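Local coordinates for lipoate-protein ligase 1 (Plasmodium falciparum, PDB 5T8U) that belongs to the lipoate-protein ligases, pairing a catalytic domain related to class II aminoacyl-tRNA synthetases with a C-terminal domain, and holds lipoic acid in this model, at residues I22-S27 and P256-Y261; K129-I134 and C217-K222; I282-T287 and R354-Q359. All blocks are in the same frame, centred on the assembly; numbering follows the deposited sequence.

Contact 1 (I22-S27 and P256-Y261); sequences IHFNLS and PEFLKY
Helices 22-34 and 256-266 meet through Phe258, whose ring enters between Phe24 and Ser27 and uses its edge on one and its face on the other. The Phe258 ring presents its edge to the face of Phe24 in a T-shaped pair, with centroids 5.2 Å apart and planes at 68°. Atom CZ of Phe258 is the leading point, poised over the middle of the Phe24 ring. Because CG of Phe258 is anti to its backbone N (chi1 -175°), the ring is carried across to the other helix. The axes of the two short segments come within 9.5 Å and run at 135°, nearer antiparallel than parallel; in the ligase's alpha/beta fold helix 22-34 packs on sheet strand 55-59 through Ile22, Asn25 and Leu26, and helix 256-266 lies against helix 22-34. On a face of Phe258, Ser27 CB makes a CH-pi contact, 3.9 Å from the ring centroid. The hydroxyl of Ser27 turns back to its own helix, where OG donates to His23 O at 2.7 Å. That carbonyl also accepts from Ser27 N, the two donors arriving from opposite faces of its plane. Ser27 meets Tyr261 by packing alone, OG lying 3.7 Å from Tyr261 C.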
loop_
_atom_site.group_PDB
_atom_site.type_symbol
_atom_site.label_atom_id
_atom_site.label_comp_id
_atom_site.label_asym_id
_atom_site.label_seq_id
_atom_site.Cartn_x
_atom_site.Cartn_y
_atom_site.Cartn_z
ATOM N N ILE A 22 1.101 -12.568 -6.377
ATOM C CA ILE A 22 1.257 -11.350 -5.586
ATOM C C ILE A 22 2.584 -10.670 -5.902
ATOM O O ILE A 22 2.653 -9.442 -6.033
ATOM C CB ILE A 22 1.119 -11.664 -4.082
ATOM C CG1 ILE A 22 1.271 -10.391 -3.243
ATOM C CG2 ILE A 22 2.142 -12.708 -3.638
ATOM C CD1 ILE A 22 0.238 -9.319 -3.541
ATOM N N HIS A 23 3.659 -11.452 -6.032
ATOM C CA HIS A 23 4.962 -10.867 -6.332
ATOM C C HIS A 23 4.981 -10.259 -7.727
ATOM O O HIS A 23 5.554 -9.183 -7.937
ATOM C CB HIS A 23 6.056 -11.925 -6.196
ATOM C CG HIS A 23 6.077 -12.600 -4.860
ATOM N ND1 HIS A 23 6.263 -13.958 -4.715
ATOM C CD2 HIS A 23 5.936 -12.104 -3.609
ATOM C CE1 HIS A 23 6.234 -14.270 -3.432
ATOM N NE2 HIS A 23 6.036 -13.162 -2.739
ATOM N N PHE A 24 4.354 -10.932 -8.693
ATOM C CA PHE A 24 4.322 -10.423 -10.058
ATOM C C PHE A 24 3.574 -9.097 -10.126
ATOM O O PHE A 24 4.080 -8.109 -10.675
ATOM C CB PHE A 24 3.673 -11.458 -10.980
ATOM C CG PHE A 24 3.880 -11.187 -12.440
ATOM C CD1 PHE A 24 4.980 -11.703 -13.103
ATOM C CD2 PHE A 24 2.977 -10.415 -13.149
ATOM C CE1 PHE A 24 5.175 -11.456 -14.445
ATOM C CE2 PHE A 24 3.166 -10.164 -14.494
ATOM C CZ PHE A 24 4.268 -10.685 -15.142
ATOM N N ASN A 25 2.366 -9.055 -9.560
ATOM C CA ASN A 25 1.564 -7.836 -9.614
ATOM C C ASN A 25 2.198 -6.715 -8.801
ATOM O O ASN A 25 2.113 -5.543 -9.183
ATOM C CB ASN A 25 0.146 -8.113 -9.121
ATOM C CG ASN A 25 -0.622 -9.033 -10.046
ATOM O OD1 ASN A 25 -0.392 -9.045 -11.254
ATOM N ND2 ASN A 25 -1.547 -9.803 -9.483
ATOM N N LEU A 26 2.821 -7.046 -7.667
ATOM C CA LEU A 26 3.549 -6.029 -6.917
ATOM C C LEU A 26 4.720 -5.483 -7.724
ATOM O O LEU A 26 5.031 -4.288 -7.638
ATOM C CB LEU A 26 4.034 -6.600 -5.584
ATOM C CG LEU A 26 2.975 -6.757 -4.489
ATOM C CD1 LEU A 26 3.521 -7.580 -3.334
ATOM C CD2 LEU A 26 2.495 -5.402 -3.988
ATOM N N SER A 27 5.374 -6.335 -8.517
ATOM C CA SER A 27 6.441 -5.858 -9.389
ATOM C C SER A 27 5.890 -4.936 -10.471
ATOM O O SER A 27 6.508 -3.918 -10.801
ATOM C CB SER A 27 7.178 -7.042 -10.013
ATOM O OG SER A 27 7.672 -7.912 -9.010
ATOM N N PRO A 256 14.936 -5.472 -17.205
ATOM C CA PRO A 256 15.793 -5.888 -16.083
ATOM C C PRO A 256 15.357 -5.294 -14.758
ATOM O O PRO A 256 15.495 -5.950 -13.717
ATOM C CB PRO A 256 17.188 -5.392 -16.494
ATOM C CG PRO A 256 17.107 -5.141 -17.958
ATOM C CD PRO A 256 15.697 -4.730 -18.226
ATOM N N GLU A 257 14.840 -4.065 -14.765
ATOM C CA GLU A 257 14.318 -3.465 -13.542
ATOM C C GLU A 257 13.158 -4.286 -12.993
ATOM O O GLU A 257 13.096 -4.577 -11.791
ATOM C CB GLU A 257 13.882 -2.027 -13.825
ATOM C CG GLU A 257 13.700 -1.171 -12.590
ATOM C CD GLU A 257 13.173 0.212 -12.920
ATOM O OE1 GLU A 257 13.442 0.699 -14.039
ATOM O OE2 GLU A 257 12.488 0.810 -12.063
ATOM N N PHE A 258 12.227 -4.675 -13.867
ATOM C CA PHE A 258 11.099 -5.494 -13.441
ATOM C C PHE A 258 11.578 -6.792 -12.802
ATOM O O PHE A 258 11.144 -7.152 -11.704
ATOM C CB PHE A 258 10.183 -5.786 -14.630
ATOM C CG PHE A 258 8.927 -6.517 -14.258
ATOM C CD1 PHE A 258 7.779 -5.819 -13.928
ATOM C CD2 PHE A 258 8.892 -7.902 -14.234
ATOM C CE1 PHE A 258 6.620 -6.485 -13.584
ATOM C CE2 PHE A 258 7.735 -8.574 -13.889
ATOM C CZ PHE A 258 6.598 -7.863 -13.563
ATOM N N LEU A 259 12.470 -7.515 -13.483
ATOM C CA LEU A 259 13.006 -8.749 -12.917
ATOM C C LEU A 259 13.710 -8.494 -11.592
ATOM O O LEU A 259 13.683 -9.349 -10.700
ATOM C CB LEU A 259 13.965 -9.411 -13.908
ATOM C CG LEU A 259 13.326 -10.060 -15.137
ATOM C CD1 LEU A 259 14.394 -10.466 -16.138
ATOM C CD2 LEU A 259 12.486 -11.266 -14.741
ATOM N N LYS A 260 14.349 -7.332 -11.445
ATOM C CA LYS A 260 14.953 -6.970 -10.168
ATOM C C LYS A 260 13.896 -6.902 -9.072
ATOM O O LYS A 260 14.029 -7.540 -8.020
ATOM C CB LYS A 260 15.680 -5.632 -10.300
ATOM C CG LYS A 260 16.481 -5.215 -9.075
ATOM C CD LYS A 260 16.686 -3.705 -9.038
ATOM C CE LYS A 260 17.431 -3.195 -10.266
ATOM N NZ LYS A 260 17.488 -1.709 -10.302
ATOM N N TYR A 261 12.832 -6.128 -9.305
ATOM C CA TYR A 261 11.746 -6.045 -8.333
ATOM C C TYR A 261 11.191 -7.427 -8.012
ATOM O O TYR A 261 11.043 -7.796 -6.843
ATOM C CB TYR A 261 10.634 -5.139 -8.865
ATOM C CG TYR A 261 11.055 -3.712 -9.144
ATOM C CD1 TYR A 261 12.144 -3.145 -8.496
ATOM C CD2 TYR A 261 10.353 -2.930 -10.052
ATOM C CE1 TYR A 261 12.525 -1.841 -8.748
ATOM C CE2 TYR A 261 10.727 -1.626 -10.311
ATOM C CZ TYR A 261 11.812 -1.086 -9.655
ATOM O OH TYR A 261 12.188 0.212 -9.911
#

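Contact 2 (K129-I134 and C217-K222); sequences KNHFNI and CIALIK
The methyl group of Ala219 rests between two consecutive rings, those of His131 and Phe132, and the orientation of these rings defines the contact. The methyl sits above the imidazole plane of His131, beside the CG-CD2 bond, with CD2 3.5 Å from Ala219 CB. The carbonyl oxygen of Ala219 lies over the same face of the imidazole, nearer its rim than its middle. Phe132 meets the methyl obliquely with its CE2-CZ bond, CE2 being 3.7 Å from Ala219 CB. The two aromatic residues also pack on each other within their own segment, CB of His131 lying over a face of the Phe132 ring, 3.6 Å above its plane.

Here the C-terminal turn of helix 117-132 packs against the middle of helix 213-227, which is itself laid on the large mixed sheet, where Cys217, Leu220 and Ile221 touch Leu58 of strand 55-59. The small Ala219 stands where the backbones come nearest, the CA atoms of His131 and Ala219 being 6.4 Å apart.

One turn on from Ala219, Lys222 passes the imidazole at its edge, near the ring plane, with CD 4.0 Å from His131 NE2. The lysine chain is extended beyond CG and continues past the ring, leaving NZ 5.3 Å from NE2, too far for a direct bond. On the other nitrogen, ND1 makes a weak hydrogen bond to Thr127 O, one turn earlier in the same helix, which may limit how the ring turns. Beside it, Asn130 ND2 reaches across to hydrogen-bond Glu223 OE1, a polar tie between the two helices.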
loop_
_atom_site.group_PDB
_atom_site.type_symbol
_atom_site.label_atom_id
_atom_site.label_comp_id
_atom_site.label_asym_id
_atom_site.label_seq_id
_atom_site.Cartn_x
_atom_site.Cartn_y
_atom_site.Cartn_z
ATOM N N LYS A 129 -22.293 3.311 -4.760
ATOM C CA LYS A 129 -23.616 3.918 -4.657
ATOM C C LYS A 129 -24.366 3.834 -5.981
ATOM O O LYS A 129 -25.457 3.258 -6.060
ATOM C CB LYS A 129 -23.480 5.375 -4.210
ATOM C CG LYS A 129 -24.787 6.038 -3.800
ATOM C CD LYS A 129 -24.687 7.553 -3.911
ATOM C CE LYS A 129 -25.572 8.253 -2.891
ATOM N NZ LYS A 129 -25.495 9.736 -3.014
ATOM N N ASN A 130 -23.789 4.408 -7.038
ATOM C CA ASN A 130 -24.507 4.522 -8.304
ATOM C C ASN A 130 -24.811 3.156 -8.901
ATOM O O ASN A 130 -25.920 2.921 -9.397
ATOM C CB ASN A 130 -23.698 5.363 -9.290
ATOM C CG ASN A 130 -23.569 6.806 -8.855
ATOM O OD1 ASN A 130 -24.352 7.294 -8.041
ATOM N ND2 ASN A 130 -22.580 7.503 -9.404
ATOM N N HIS A 131 -23.845 2.238 -8.867
ATOM C CA HIS A 131 -23.965 0.993 -9.612
ATOM C C HIS A 131 -24.411 -0.188 -8.765
ATOM O O HIS A 131 -24.704 -1.251 -9.326
ATOM C CB HIS A 131 -22.630 0.660 -10.287
ATOM C CG HIS A 131 -22.161 1.717 -11.235
ATOM N ND1 HIS A 131 -21.900 3.010 -10.837
ATOM C CD2 HIS A 131 -21.917 1.677 -12.566
ATOM C CE1 HIS A 131 -21.510 3.720 -11.880
ATOM N NE2 HIS A 131 -21.511 2.935 -12.942
ATOM N N PHE A 132 -24.470 -0.043 -7.438
ATOM C CA PHE A 132 -24.890 -1.151 -6.591
ATOM C C PHE A 132 -25.735 -0.699 -5.405
ATOM O O PHE A 132 -26.074 -1.531 -4.554
ATOM C CB PHE A 132 -23.661 -1.926 -6.100
ATOM C CG PHE A 132 -22.696 -2.275 -7.198
ATOM C CD1 PHE A 132 -22.937 -3.350 -8.034
ATOM C CD2 PHE A 132 -21.556 -1.516 -7.403
ATOM C CE1 PHE A 132 -22.053 -3.670 -9.051
ATOM C CE2 PHE A 132 -20.669 -1.830 -8.416
ATOM C CZ PHE A 132 -20.918 -2.909 -9.240
ATOM N N ASN A 133 -26.093 0.583 -5.329
ATOM C CA ASN A 133 -26.919 1.114 -4.243
ATOM C C ASN A 133 -26.372 0.700 -2.879
ATOM O O ASN A 133 -27.122 0.418 -1.941
ATOM C CB ASN A 133 -28.376 0.680 -4.403
ATOM C CG ASN A 133 -29.351 1.735 -3.917
ATOM O OD1 ASN A 133 -29.546 2.760 -4.569
ATOM N ND2 ASN A 133 -29.967 1.491 -2.765
ATOM N N ILE A 134 -25.049 0.664 -2.770
ATOM C CA ILE A 134 -24.363 0.357 -1.521
ATOM C C ILE A 134 -23.880 1.676 -0.932
ATOM O O ILE A 134 -22.948 2.298 -1.455
ATOM C CB ILE A 134 -23.203 -0.624 -1.740
ATOM C CG1 ILE A 134 -23.753 -2.019 -2.048
ATOM C CG2 ILE A 134 -22.287 -0.674 -0.512
ATOM C CD1 ILE A 134 -22.706 -3.024 -2.487
ATOM N N CYS A 217 -15.332 -4.098 -11.087
ATOM C CA CYS A 217 -14.247 -3.479 -11.842
ATOM C C CYS A 217 -14.789 -2.567 -12.935
ATOM O O CYS A 217 -14.362 -1.414 -13.066
ATOM C CB CYS A 217 -13.346 -4.559 -12.438
ATOM S SG CYS A 217 -12.213 -5.330 -11.250
ATOM N N ILE A 218 -15.736 -3.067 -13.733
ATOM C CA ILE A 218 -16.293 -2.270 -14.825
ATOM C C ILE A 218 -16.920 -0.993 -14.279
ATOM O O ILE A 218 -16.637 0.113 -14.759
ATOM C CB ILE A 218 -17.306 -3.103 -15.634
ATOM C CG1 ILE A 218 -16.576 -4.219 -16.389
ATOM C CG2 ILE A 218 -18.084 -2.223 -16.622
ATOM C CD1 ILE A 218 -17.491 -5.241 -17.032
ATOM N N ALA A 219 -17.776 -1.123 -13.261
ATOM C CA ALA A 219 -18.382 0.065 -12.664
ATOM C C ALA A 219 -17.314 1.047 -12.194
ATOM O O ALA A 219 -17.445 2.265 -12.382
ATOM C CB ALA A 219 -19.289 -0.337 -11.502
ATOM N N LEU A 220 -16.241 0.530 -11.594
ATOM C CA LEU A 220 -15.193 1.391 -11.058
ATOM C C LEU A 220 -14.473 2.146 -12.169
ATOM O O LEU A 220 -14.170 3.337 -12.022
ATOM C CB LEU A 220 -14.208 0.551 -10.246
ATOM C CG LEU A 220 -13.160 1.284 -9.412
ATOM C CD1 LEU A 220 -13.809 2.260 -8.446
ATOM C CD2 LEU A 220 -12.323 0.268 -8.656
ATOM N N ILE A 221 -14.180 1.471 -13.282
ATOM C CA ILE A 221 -13.578 2.153 -14.425
ATOM C C ILE A 221 -14.521 3.227 -14.951
ATOM O O ILE A 221 -14.097 4.342 -15.287
ATOM C CB ILE A 221 -13.209 1.135 -15.520
ATOM C CG1 ILE A 221 -12.212 0.104 -14.977
ATOM C CG2 ILE A 221 -12.619 1.847 -16.737
ATOM C CD1 ILE A 221 -11.942 -1.056 -15.920
ATOM N N LYS A 222 -15.816 2.911 -15.025
ATOM C CA LYS A 222 -16.805 3.891 -15.461
ATOM C C LYS A 222 -16.734 5.155 -14.610
ATOM O O LYS A 222 -16.543 6.260 -15.128
ATOM C CB LYS A 222 -18.206 3.277 -15.406
ATOM C CG LYS A 222 -18.562 2.432 -16.621
ATOM C CD LYS A 222 -19.910 1.747 -16.448
ATOM C CE LYS A 222 -20.401 1.130 -17.752
ATOM N NZ LYS A 222 -21.765 0.536 -17.618
#

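Contact 3 (I282-T287 and R354-Q359); sequences IWKQFT and RSWILQ
Trp356 offers both faces of its indole to the strand 282-286, a compact example of one aromatic side chain packing between helix 347-357 and the sheet. Over one face comes Ile282, whose CD1 makes a CH-pi contact 4.1 Å from the centroid of the six-membered ring. The opposite face receives Lys284, with CB 3.9 Å from the centroid of the five-membered ring, while farther out CD passes CD1 of the indole at 3.7 Å. On this same face Phe286 adds an offset edge-to-face pair, its ring edge turned toward the indole at 78° between planes. Its CZ is 3.7 Å from Trp356 CE3. At the rim of the indole the strand backbone comes in, Trp283 N near the ring plane and Trp283 C 3.2 Å from Trp356 CZ2.

A chi1 of 169° swings the indole off the helix, opposite the backbone N, and onto the strand. Lys284 CD in turn lies over a face of the Phe286 ring. The strand is held at the edge of a three-stranded antiparallel sheet by backbone bonds of Ile282 with Leu293 and of Lys284 with Leu291, in the C-terminal domain.

Across the two segments the contact is one of CH-pi, aromatic and apolar packing. The indole's one polar atom, NE1, is satisfied by Glu360 OE2 at the chain end, so the buried tryptophan need not leave an N-H without a partner.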
loop_
_atom_site.group_PDB
_atom_site.type_symbol
_atom_site.label_atom_id
_atom_site.label_comp_id
_atom_site.label_asym_id
_atom_site.label_seq_id
_atom_site.Cartn_x
_atom_site.Cartn_y
_atom_site.Cartn_z
ATOM N N ILE A 282 11.837 -1.135 23.043
ATOM C CA ILE A 282 10.698 -0.424 23.608
ATOM C C ILE A 282 9.558 -0.472 22.595
ATOM O O ILE A 282 9.758 -0.774 21.416
ATOM C CB ILE A 282 11.044 1.033 23.989
ATOM C CG1 ILE A 282 11.325 1.880 22.741
ATOM C CG2 ILE A 282 12.249 1.050 24.931
ATOM C CD1 ILE A 282 11.517 3.359 23.029
ATOM N N TRP A 283 8.350 -0.175 23.067
ATOM C CA TRP A 283 7.181 -0.298 22.206
ATOM C C TRP A 283 6.008 0.462 22.807
ATOM O O TRP A 283 5.953 0.701 24.017
ATOM C CB TRP A 283 6.807 -1.770 21.992
ATOM C CG TRP A 283 6.261 -2.433 23.222
ATOM C CD1 TRP A 283 4.962 -2.777 23.459
ATOM C CD2 TRP A 283 6.999 -2.827 24.386
ATOM N NE1 TRP A 283 4.846 -3.363 24.697
ATOM C CE2 TRP A 283 6.083 -3.405 25.286
ATOM C CE3 TRP A 283 8.346 -2.749 24.755
ATOM C CZ2 TRP A 283 6.469 -3.902 26.530
ATOM C CZ3 TRP A 283 8.728 -3.242 25.991
ATOM C CH2 TRP A 283 7.792 -3.811 26.862
ATOM N N LYS A 284 5.067 0.838 21.940
ATOM C CA LYS A 284 3.825 1.463 22.379
ATOM C C LYS A 284 2.804 1.369 21.255
ATOM O O LYS A 284 3.156 1.219 20.083
ATOM C CB LYS A 284 4.033 2.926 22.785
ATOM C CG LYS A 284 2.896 3.503 23.624
ATOM C CD LYS A 284 2.899 5.020 23.638
ATOM C CE LYS A 284 1.797 5.557 24.537
ATOM N NZ LYS A 284 1.740 7.044 24.531
ATOM N N GLN A 285 1.530 1.460 21.629
ATOM C CA GLN A 285 0.421 1.439 20.680
ATOM C C GLN A 285 -0.135 2.852 20.546
ATOM O O GLN A 285 -0.727 3.386 21.491
ATOM C CB GLN A 285 -0.663 0.464 21.136
ATOM C CG GLN A 285 -1.853 0.372 20.193
ATOM C CD GLN A 285 -1.455 -0.057 18.794
ATOM O OE1 GLN A 285 -0.660 -0.981 18.617
ATOM N NE2 GLN A 285 -2.000 0.621 17.791
ATOM N N PHE A 286 0.052 3.454 19.374
ATOM C CA PHE A 286 -0.471 4.780 19.076
ATOM C C PHE A 286 -1.739 4.677 18.236
ATOM O O PHE A 286 -2.034 3.643 17.632
ATOM C CB PHE A 286 0.570 5.623 18.333
ATOM C CG PHE A 286 1.809 5.914 19.133
ATOM C CD1 PHE A 286 1.889 7.048 19.923
ATOM C CD2 PHE A 286 2.897 5.060 19.082
ATOM C CE1 PHE A 286 3.031 7.320 20.657
ATOM C CE2 PHE A 286 4.040 5.326 19.812
ATOM C CZ PHE A 286 4.107 6.459 20.599
ATOM N N THR A 287 -2.491 5.781 18.200
ATOM C CA THR A 287 -3.685 5.834 17.361
ATOM C C THR A 287 -3.344 5.538 15.907
ATOM O O THR A 287 -4.121 4.888 15.199
ATOM C CB THR A 287 -4.358 7.204 17.476
ATOM O OG1 THR A 287 -3.380 8.238 17.316
ATOM C CG2 THR A 287 -5.050 7.355 18.823
ATOM N N ARG A 354 8.191 11.597 19.984
ATOM C CA ARG A 354 9.324 12.056 20.786
ATOM C C ARG A 354 8.928 12.179 22.252
ATOM O O ARG A 354 9.681 11.772 23.145
ATOM C CB ARG A 354 9.857 13.389 20.249
ATOM C CG ARG A 354 9.555 14.614 21.113
ATOM C CD ARG A 354 10.149 15.880 20.520
ATOM N NE ARG A 354 9.763 17.062 21.287
ATOM C CZ ARG A 354 10.381 17.487 22.386
ATOM N NH1 ARG A 354 9.946 18.572 23.011
ATOM N NH2 ARG A 354 11.429 16.832 22.867
ATOM N N SER A 355 7.742 12.735 22.516
ATOM C CA SER A 355 7.238 12.792 23.881
ATOM C C SER A 355 7.161 11.404 24.498
ATOM O O SER A 355 7.253 11.263 25.723
ATOM C CB SER A 355 5.867 13.464 23.903
ATOM O OG SER A 355 5.281 13.382 25.190
ATOM N N TRP A 356 6.993 10.368 23.673
ATOM C CA TRP A 356 7.023 9.003 24.187
ATOM C C TRP A 356 8.451 8.540 24.461
ATOM O O TRP A 356 8.727 7.944 25.507
ATOM C CB TRP A 356 6.342 8.052 23.203
ATOM C CG TRP A 356 6.575 6.616 23.543
ATOM C CD1 TRP A 356 6.297 6.003 24.727
ATOM C CD2 TRP A 356 7.136 5.609 22.691
ATOM N NE1 TRP A 356 6.649 4.678 24.670
ATOM C CE2 TRP A 356 7.167 4.410 23.430
ATOM C CE3 TRP A 356 7.613 5.604 21.376
ATOM C CZ2 TRP A 356 7.656 3.219 22.899
ATOM C CZ3 TRP A 356 8.099 4.418 20.851
ATOM C CH2 TRP A 356 8.115 3.243 21.611
ATOM N N ILE A 357 9.370 8.802 23.529
ATOM C CA ILE A 357 10.734 8.295 23.664
ATOM C C ILE A 357 11.422 8.922 24.867
ATOM O O ILE A 357 12.170 8.252 25.588
ATOM C CB ILE A 357 11.524 8.536 22.363
ATOM C CG1 ILE A 357 11.060 7.546 21.290
ATOM C CG2 ILE A 357 13.037 8.410 22.607
ATOM C CD1 ILE A 357 11.759 7.684 19.956
ATOM N N LEU A 358 11.186 10.213 25.106
ATOM C CA LEU A 358 11.828 10.868 26.241
ATOM C C LEU A 358 11.375 10.311 27.583
ATOM O O LEU A 358 11.885 10.755 28.617
ATOM C CB LEU A 358 11.572 12.375 26.196
ATOM C CG LEU A 358 12.090 13.116 24.961
ATOM C CD1 LEU A 358 11.934 14.612 25.153
ATOM C CD2 LEU A 358 13.544 12.772 24.650
ATOM N N GLN A 359 10.441 9.363 27.603
ATOM C CA GLN A 359 10.040 8.685 28.828
ATOM C C GLN A 359 10.543 7.247 28.885
ATOM O O GLN A 359 10.192 6.515 29.815
ATOM C CB GLN A 359 8.519 8.729 28.969
ATOM C CG GLN A 359 7.991 10.131 29.221
ATOM C CD GLN A 359 6.534 10.295 28.842
ATOM O OE1 GLN A 359 5.904 9.374 28.321
ATOM N NE2 GLN A 359 5.992 11.481 29.095
#

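In the fold
In contacts 1 and 2 one helix of each, 22-34 and 213-227, packs on strand 55-59 of the catalytic domain. Their centres are about 30 Å apart, and the chain of contact 2 is nested inside the loop closed by contact 1. Helix 22-34 touches Trp59 of that strand, and helix 213-227 touches Leu58. Trp59 also lines the lipoic acid pocket, which places contact 1 near the pocket but not in it, with the Ser27 side chain about 12 Å from lipoic acid. Contact 3 belongs to the C-terminal domain, across the chain's centre from the other two, with centres about 36 Å from contact 1 and 42 Å from contact 2.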